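PDB 4QRL: hypothetical protein from Bacteroides uniformis ATCC 8492, which is of unknown function but has a lipocalin-like beta-barrel fold, consistent with binding a small, possibly hydrophobic ligand. Local coordinates for residues L60-E72 with F83-E95. Numbering follows the deposited sequence.
Sequences LKGAEISIILLPE and FGWPEGKCTFKVE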
loop_
_atom_site.group_PDB
_atom_site.type_symbol
_atom_site.label_atom_id
_atom_site.label_comp_id
_atom_site.label_asym_id
_atom_site.label_seq_id
_atom_site.Cartn_x
_atom_site.Cartn_y
_atom_site.Cartn_z
ATOM N N LEU A 60 4.037 -4.881 12.554
ATOM C CA LEU A 60 3.494 -3.737 13.282
ATOM C C LEU A 60 4.341 -3.437 14.509
ATOM O O LEU A 60 4.790 -4.359 15.174
ATOM C CB LEU A 60 2.031 -4.030 13.703
ATOM C CG LEU A 60 1.074 -4.542 12.591
ATOM C CD1 LEU A 60 -0.271 -4.998 13.181
ATOM C CD2 LEU A 60 0.877 -3.481 11.492
ATOM N N LYS A 61 4.570 -2.153 14.800
ATOM C CA LYS A 61 5.315 -1.693 15.979
ATOM C C LYS A 61 4.697 -0.361 16.349
ATOM O O LYS A 61 4.826 0.603 15.582
ATOM C CB LYS A 61 6.842 -1.607 15.717
ATOM C CG LYS A 61 7.665 -0.938 16.840
ATOM C CD LYS A 61 8.344 -1.955 17.753
ATOM C CE LYS A 61 8.942 -1.354 19.022
ATOM N NZ LYS A 61 10.180 -0.556 18.774
ATOM N N GLY A 62 3.970 -0.340 17.467
ATOM C CA GLY A 62 3.246 0.853 17.891
ATOM C C GLY A 62 2.241 1.285 16.836
ATOM O O GLY A 62 1.457 0.456 16.359
ATOM N N ALA A 63 2.328 2.560 16.372
ATOM C CA ALA A 63 1.422 3.068 15.328
ATOM C C ALA A 63 2.139 3.114 13.954
ATOM O O ALA A 63 1.827 3.937 13.081
ATOM C CB ALA A 63 0.890 4.446 15.718
ATOM N N GLU A 64 3.100 2.209 13.770
ATOM C CA GLU A 64 3.858 2.130 12.537
ATOM C C GLU A 64 3.706 0.748 11.889
ATOM O O GLU A 64 3.584 -0.270 12.596
ATOM C CB GLU A 64 5.327 2.444 12.793
ATOM C CG GLU A 64 5.596 3.915 13.040
ATOM C CD GLU A 64 7.057 4.305 13.174
ATOM O OE1 GLU A 64 7.934 3.421 13.044
ATOM O OE2 GLU A 64 7.327 5.508 13.390
ATOM N N ILE A 65 3.710 0.724 10.543
ATOM C CA ILE A 65 3.618 -0.529 9.786
ATOM C C ILE A 65 4.785 -0.573 8.824
ATOM O O ILE A 65 4.970 0.342 8.023
ATOM C CB ILE A 65 2.248 -0.751 9.085
ATOM C CG1 ILE A 65 2.217 -2.083 8.314
ATOM C CG2 ILE A 65 1.834 0.438 8.203
ATOM C CD1 ILE A 65 0.819 -2.500 7.847
ATOM N N SER A 66 5.577 -1.625 8.913
ATOM C CA SER A 66 6.722 -1.795 8.018
ATOM C C SER A 66 6.377 -2.859 6.979
ATOM O O SER A 66 6.083 -4.008 7.337
ATOM C CB SER A 66 7.976 -2.187 8.798
ATOM O OG SER A 66 8.383 -1.174 9.697
ATOM N N ILE A 67 6.374 -2.474 5.713
ATOM C CA ILE A 67 6.055 -3.399 4.619
ATOM C C ILE A 67 7.346 -3.699 3.872
ATOM O O ILE A 67 8.165 -2.796 3.629
ATOM C CB ILE A 67 4.950 -2.825 3.680
ATOM C CG1 ILE A 67 3.701 -2.400 4.475
ATOM C CG2 ILE A 67 4.589 -3.824 2.556
ATOM C CD1 ILE A 67 2.591 -1.604 3.616
ATOM N N ILE A 68 7.578 -4.984 3.592
ATOM C CA ILE A 68 8.791 -5.387 2.866
ATOM C C ILE A 68 8.365 -6.327 1.737
ATOM O O ILE A 68 7.730 -7.363 1.976
ATOM C CB ILE A 68 9.927 -5.971 3.747
ATOM C CG1 ILE A 68 11.117 -6.437 2.838
ATOM C CG2 ILE A 68 9.394 -7.099 4.662
ATOM C CD1 ILE A 68 12.396 -6.820 3.508
ATOM N N LEU A 69 8.680 -5.926 0.506
ATOM C CA LEU A 69 8.318 -6.720 -0.648
ATOM C C LEU A 69 9.426 -7.689 -0.989
ATOM O O LEU A 69 10.615 -7.417 -0.751
ATOM C CB LEU A 69 8.024 -5.812 -1.853
ATOM C CG LEU A 69 6.835 -4.849 -1.677
ATOM C CD1 LEU A 69 6.712 -3.943 -2.847
ATOM C CD2 LEU A 69 5.520 -5.595 -1.472
ATOM N N LEU A 70 9.029 -8.822 -1.587
ATOM C CA LEU A 70 9.960 -9.857 -2.032
ATOM C C LEU A 70 10.821 -9.341 -3.168
ATOM O O LEU A 70 10.347 -8.516 -3.975
ATOM C CB LEU A 70 9.170 -11.095 -2.519
ATOM C CG LEU A 70 8.299 -11.837 -1.519
ATOM C CD1 LEU A 70 7.411 -12.855 -2.261
ATOM C CD2 LEU A 70 9.160 -12.587 -0.533
ATOM N N PRO A 71 12.058 -9.887 -3.317
ATOM C CA PRO A 71 12.926 -9.461 -4.428
ATOM C C PRO A 71 12.263 -9.568 -5.800
ATOM O O PRO A 71 12.393 -8.648 -6.591
ATOM C CB PRO A 71 14.122 -10.421 -4.317
ATOM C CG PRO A 71 14.188 -10.758 -2.866
ATOM C CD PRO A 71 12.751 -10.863 -2.445
ATOM N N GLU A 72 11.484 -10.631 -6.048
ATOM C CA GLU A 72 10.760 -10.812 -7.311
ATOM C C GLU A 72 9.793 -9.645 -7.604
ATOM O O GLU A 72 9.645 -9.258 -8.763
ATOM C CB GLU A 72 9.987 -12.125 -7.296
ATOM C CG GLU A 72 9.562 -12.544 -8.690
ATOM C CD GLU A 72 8.640 -13.741 -8.775
ATOM O OE1 GLU A 72 8.630 -14.572 -7.838
ATOM O OE2 GLU A 72 7.893 -13.819 -9.774
ATOM N N PHE A 83 5.262 1.241 -6.563
ATOM C CA PHE A 83 5.996 1.254 -5.308
ATOM C C PHE A 83 7.284 2.051 -5.451
ATOM O O PHE A 83 7.309 3.225 -5.053
ATOM C CB PHE A 83 6.233 -0.195 -4.818
ATOM C CG PHE A 83 4.940 -0.886 -4.446
ATOM C CD1 PHE A 83 4.370 -0.702 -3.188
ATOM C CD2 PHE A 83 4.261 -1.679 -5.371
ATOM C CE1 PHE A 83 3.157 -1.315 -2.851
ATOM C CE2 PHE A 83 3.033 -2.255 -5.049
ATOM C CZ PHE A 83 2.488 -2.065 -3.794
ATOM N N GLY A 84 8.331 1.441 -6.017
ATOM C CA GLY A 84 9.608 2.131 -6.190
ATOM C C GLY A 84 10.356 2.336 -4.885
ATOM O O GLY A 84 11.254 3.169 -4.812
ATOM N N TRP A 85 9.992 1.568 -3.830
ATOM C CA TRP A 85 10.630 1.702 -2.521
ATOM C C TRP A 85 12.056 1.219 -2.544
ATOM O O TRP A 85 12.315 0.159 -3.125
ATOM C CB TRP A 85 9.866 0.922 -1.439
ATOM C CG TRP A 85 8.424 1.280 -1.262
ATOM C CD1 TRP A 85 7.814 2.464 -1.563
ATOM C CD2 TRP A 85 7.422 0.457 -0.654
ATOM N NE1 TRP A 85 6.479 2.400 -1.245
ATOM C CE2 TRP A 85 6.215 1.192 -0.655
ATOM C CE3 TRP A 85 7.425 -0.847 -0.119
ATOM C CZ2 TRP A 85 5.038 0.693 -0.108
ATOM C CZ3 TRP A 85 6.250 -1.339 0.429
ATOM C CH2 TRP A 85 5.071 -0.581 0.412
ATOM N N PRO A 86 12.995 1.947 -1.886
ATOM C CA PRO A 86 14.371 1.449 -1.811
ATOM C C PRO A 86 14.413 0.134 -1.027
ATOM O O PRO A 86 13.734 0.009 0.002
ATOM C CB PRO A 86 15.121 2.574 -1.095
ATOM C CG PRO A 86 14.095 3.285 -0.302
ATOM C CD PRO A 86 12.829 3.196 -1.115
ATOM N N GLU A 87 15.110 -0.873 -1.581
ATOM C CA GLU A 87 15.271 -2.220 -1.030
ATOM C C GLU A 87 13.912 -2.945 -0.793
ATOM O O GLU A 87 13.836 -3.885 -0.004
ATOM C CB GLU A 87 16.114 -2.171 0.261
ATOM C CG GLU A 87 17.609 -2.287 -0.009
ATOM C CD GLU A 87 18.499 -1.817 1.123
ATOM O OE1 GLU A 87 18.366 -2.347 2.251
ATOM O OE2 GLU A 87 19.342 -0.924 0.878
ATOM N N GLY A 88 12.864 -2.490 -1.474
ATOM C CA GLY A 88 11.524 -3.042 -1.362
ATOM C C GLY A 88 10.895 -2.820 -0.007
ATOM O O GLY A 88 9.984 -3.539 0.354
ATOM N N LYS A 89 11.347 -1.802 0.736
ATOM C CA LYS A 89 10.865 -1.566 2.103
ATOM C C LYS A 89 10.337 -0.164 2.326
ATOM O O LYS A 89 10.922 0.800 1.837
ATOM C CB LYS A 89 12.007 -1.769 3.121
ATOM C CG LYS A 89 12.839 -3.028 3.020
ATOM C CD LYS A 89 13.888 -3.007 4.135
ATOM C CE LYS A 89 14.927 -4.086 3.988
ATOM N NZ LYS A 89 15.891 -4.094 5.121
ATOM N N CYS A 90 9.300 -0.043 3.158
ATOM C CA CYS A 90 8.768 1.247 3.594
ATOM C C CYS A 90 8.057 1.106 4.938
ATOM O O CYS A 90 7.178 0.251 5.095
ATOM C CB CYS A 90 7.844 1.878 2.553
ATOM S SG CYS A 90 7.299 3.559 2.980
ATOM N N THR A 91 8.398 2.005 5.872
ATOM C CA THR A 91 7.743 2.082 7.164
ATOM C C THR A 91 6.804 3.274 7.146
ATOM O O THR A 91 7.226 4.410 6.978
ATOM C CB THR A 91 8.733 2.144 8.318
ATOM O OG1 THR A 91 9.452 0.912 8.318
ATOM C CG2 THR A 91 8.008 2.344 9.686
ATOM N N PHE A 92 5.544 3.005 7.328
ATOM C CA PHE A 92 4.489 4.019 7.335
ATOM C C PHE A 92 3.978 4.298 8.721
ATOM O O PHE A 92 3.940 3.389 9.553
ATOM C CB PHE A 92 3.281 3.510 6.506
ATOM C CG PHE A 92 3.513 3.316 5.029
ATOM C CD1 PHE A 92 4.013 2.118 4.536
ATOM C CD2 PHE A 92 3.213 4.330 4.122
ATOM C CE1 PHE A 92 4.200 1.934 3.159
ATOM C CE2 PHE A 92 3.371 4.135 2.755
ATOM C CZ PHE A 92 3.882 2.952 2.278
ATOM N N LYS A 93 3.524 5.534 8.956
ATOM C CA LYS A 93 2.788 5.892 10.156
ATOM C C LYS A 93 1.327 5.571 9.886
ATOM O O LYS A 93 0.819 5.937 8.831
ATOM C CB LYS A 93 2.967 7.382 10.521
ATOM C CG LYS A 93 2.139 7.796 11.749
ATOM C CD LYS A 93 2.847 8.804 12.640
ATOM C CE LYS A 93 1.887 9.482 13.581
ATOM N NZ LYS A 93 1.131 10.566 12.902
ATOM N N VAL A 94 0.664 4.874 10.810
ATOM C CA VAL A 94 -0.756 4.588 10.717
ATOM C C VAL A 94 -1.469 5.766 11.382
ATOM O O VAL A 94 -1.542 5.876 12.624
ATOM C CB VAL A 94 -1.160 3.216 11.312
ATOM C CG1 VAL A 94 -2.673 2.993 11.200
ATOM C CG2 VAL A 94 -0.406 2.089 10.619
ATOM N N GLU A 95 -1.946 6.675 10.545
ATOM C CA GLU A 95 -2.638 7.883 11.009
ATOM C C GLU A 95 -4.052 7.560 11.409
ATOM O O GLU A 95 -4.637 8.217 12.281
ATOM C CB GLU A 95 -2.616 8.958 9.911
ATOM C CG GLU A 95 -1.226 9.547 9.686
ATOM C CD GLU A 95 -1.208 10.864 8.940
ATOM O OE1 GLU A 95 -2.192 11.183 8.239
ATOM O OE2 GLU A 95 -0.184 11.570 9.042
#
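Phe83, just past the helix 79-82, receives the methyl CD1 of Leu69 over one ring face, a CH-pi contact with CD1 4.1 Å from the ring centroid and 19° off its normal. Two residues on, the Trp85 indole is wedged between Phe83 CD1 on one face and Cys90 CB on the other, and its rim atom CZ3 lies 3.7 Å from Ile67 CG2, which approaches at the ring edge. Replacing Trp85 with an alanine would probably open a gap beside Ile67 and let the Phe83 ring shift. Gly88, with positive phi, brings its O to Leu69 N (2.7 Å) where the strands begin to pair. From Lys89 on, strand 89-97 runs antiparallel to strand 64-69, neighbours in the up-and-down barrel of the calycin fold. Side chains alternate across this sheet: Ile65, Ile67, Cys90 and Phe92 share one buried face, while Glu64, Ser66, Ile68, Lys89, Thr91 and Lys93 line the more exposed one. There the aliphatic chain of Lys89 lies alongside Ile68. Cys90 exchanges two backbone hydrogen bonds with Ile67, and its SG sits over a face of Phe92. Thr91 and Ser66, a non-hydrogen-bonded pair, hold the hydroxyl anti to the carbonyl carbon (both chi1 -64°), bringing Thr91 OG1 and Ser66 OG into a 2.7 Å hydrogen bond that either could donate. Phe92 pairs with Ile65 through both backbone bonds, and Ile67 CD1 lies 3.9 Å from Phe92 CE1. At the far end Val94 N bonds to Ala63 O (2.7 Å), inside the type II' turn from Lys61 to Glu64, while Val94 CG2 packs 3.7 Å from Ile65 CG2.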